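Local coordinates for 6-phospho-beta-d glycosidase (PDB 5FOO), which probably hydrolyses 6-phosphorylated beta-glucosides as a family 1 glycoside hydrolase, with 6-phosphocyclophellitol bound in its pocket, at residues V369-S372 and G373-R376. The protein carries 1 engineered substitution. Numbering follows the deposited sequence.
Sequences VGIS and GEDR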
ATOM      1  N   VAL A 369       9.017  -9.563   4.208  1.00 25.77           N
ATOM      2  CA  VAL A 369       9.558  -9.637   5.572  1.00 25.62           C
ATOM      3  C   VAL A 369      10.847  -8.802   5.646  1.00 26.92           C
ATOM      4  O   VAL A 369      11.731  -8.870   4.771  1.00 26.98           O
ATOM      5  CB  VAL A 369       9.825 -11.096   6.045  1.00 27.64           C
ATOM      6  CG1 VAL A 369      10.885 -11.806   5.215  1.00 26.32           C
ATOM      7  CG2 VAL A 369      10.227 -11.084   7.531  1.00 28.04           C
ATOM      8  N   GLY A 370      10.924  -8.019   6.713  1.00 28.35           N
ATOM      9  CA  GLY A 370      11.959  -7.035   6.920  1.00 31.17           C
ATOM     10  C   GLY A 370      12.834  -7.441   8.108  1.00 31.72           C
ATOM     11  O   GLY A 370      12.286  -7.805   9.162  1.00 30.07           O
ATOM     12  N   ILE A 371      14.158  -7.338   7.945  1.00 29.23           N
ATOM     13  CA  ILE A 371      15.167  -7.832   8.919  1.00 36.32           C
ATOM     14  C   ILE A 371      16.273  -6.803   8.949  1.00 37.43           C
ATOM     15  O   ILE A 371      16.603  -6.231   7.910  1.00 32.88           O
ATOM     16  CB  ILE A 371      15.710  -9.201   8.420  1.00 42.41           C
ATOM     17  CG1 ILE A 371      14.600 -10.250   8.515  1.00 46.96           C
ATOM     18  CG2 ILE A 371      16.958  -9.715   9.133  1.00 39.52           C
ATOM     19  CD1 ILE A 371      14.084 -10.439   9.928  1.00 48.66           C
ATOM     20  N   SER A 372      16.824  -6.527  10.125  1.00 38.51           N
ATOM     21  CA  SER A 372      18.048  -5.699  10.251  1.00 41.21           C
ATOM     22  C   SER A 372      19.353  -6.525  10.180  1.00 37.32           C
ATOM     23  O   SER A 372      19.347  -7.757  10.156  1.00 41.44           O
ATOM     24  CB  SER A 372      18.002  -4.879  11.546  1.00 44.96           C
ATOM     25  OG  SER A 372      17.963  -5.758  12.635  1.00 47.49           O
ATOM     26  N   GLY A 373      20.471  -5.830  10.077  1.00 38.44           N
ATOM     27  CA  GLY A 373      21.770  -6.471  10.164  1.00 39.46           C
ATOM     28  C   GLY A 373      21.995  -7.620   9.192  1.00 46.16           C
ATOM     29  O   GLY A 373      22.606  -8.667   9.562  1.00 41.77           O
ATOM     30  N   GLU A 374      21.555  -7.438   7.935  1.00 39.13           N
ATOM     31  CA  GLU A 374      21.645  -8.554   6.997  1.00 39.81           C
ATOM     32  C   GLU A 374      23.085  -8.831   6.592  1.00 43.39           C
ATOM     33  O   GLU A 374      23.330  -9.835   5.934  1.00 40.83           O
ATOM     34  CB  GLU A 374      20.782  -8.333   5.731  1.00 38.37           C
ATOM     35  CG  GLU A 374      19.288  -8.331   5.986  1.00 36.09           C
ATOM     36  CD  GLU A 374      18.476  -8.508   4.716  1.00 33.20           C
ATOM     37  OE1 GLU A 374      18.741  -7.767   3.711  1.00 33.15           O
ATOM     38  OE2 GLU A 374      17.600  -9.406   4.754  1.00 29.13           O
ATOM     39  N   ASP A 375      24.017  -7.916   6.912  1.00 47.11           N
ATOM     40  CA  ASP A 375      25.466  -8.215   6.844  1.00 49.38           C
ATOM     41  C   ASP A 375      25.851  -9.480   7.468  1.00 41.66           C
ATOM     42  O   ASP A 375      26.668 -10.212   6.954  1.00 50.39           O
ATOM     43  CB  ASP A 375      26.304  -7.157   7.504  1.00 56.68           C
ATOM     44  CG  ASP A 375      27.047  -6.398   6.512  1.00 63.54           C
ATOM     45  OD1 ASP A 375      28.064  -6.937   6.000  1.00 65.69           O
ATOM     46  OD2 ASP A 375      26.561  -5.308   6.186  1.00 71.28           O
ATOM     47  N   ARG A 376      25.231  -9.766   8.575  1.00 42.20           N
ATOM     48  CA  ARG A 376      25.529 -10.981   9.260  1.00 50.08           C
ATOM     49  C   ARG A 376      25.322 -12.235   8.435  1.00 49.75           C
ATOM     50  O   ARG A 376      25.957 -13.198   8.753  1.00 53.29           O
ATOM     51  CB  ARG A 376      24.739 -11.065  10.571  1.00 56.13           C
ATOM     52  CG  ARG A 376      25.200 -10.061  11.628  1.00 58.06           C
ATOM     53  CD  ARG A 376      24.632 -10.432  12.993  1.00 66.33           C
ATOM     54  NE  ARG A 376      23.172 -10.445  12.902  1.00 77.49           N
ATOM     55  CZ  ARG A 376      22.376  -9.384  13.067  1.00 76.24           C
ATOM     56  NH1 ARG A 376      22.864  -8.199  13.411  1.00 78.09           N
ATOM     57  NH2 ARG A 376      21.066  -9.523  12.925  1.00 73.39           N
TER
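With CG anti to its carbonyl carbon (chi1 -67°) and the chain extended beyond it, Glu374 runs back alongside the backbone it has just left and crosses the side chain of Ile371 at about a right angle. Its CG lies 3.9 Å from Ile371 O and packs against Ile371 CG2 at 4.2 Å. Farther out, Glu374 OE2 merely passes Ile371 CB at a van der Waals distance of 4.1 Å, and the polar partners of the carboxylate lie outside the loop. OE2 takes a hydrogen bond from Tyr388 and a salt bridge from Arg389, both of helix 387-405, while OE1 pairs with Lys447; together they hold this buried group in place and would be expected to favour its charged form. The loop follows strand 362-367, the seventh of the eight parallel strands in the TIM barrel of family 1 glycosidases, and the side chain of Ile371 is about 10 Å from the bound 6-phosphocyclophellitol. Gly373, with positive phi (55°), turns the chain into the 3-10 segment 374-376, where Arg376 N donates a 3.0 Å hydrogen bond to Gly373 O. Bent at chi3 (-59°), the Arg376 side chain folds back over the turn: Gly373 O lies 3.6 Å above the guanidinium plane, over its centre, and Arg376 NH2 comes obliquely within 3.7 Å of Ser372 O.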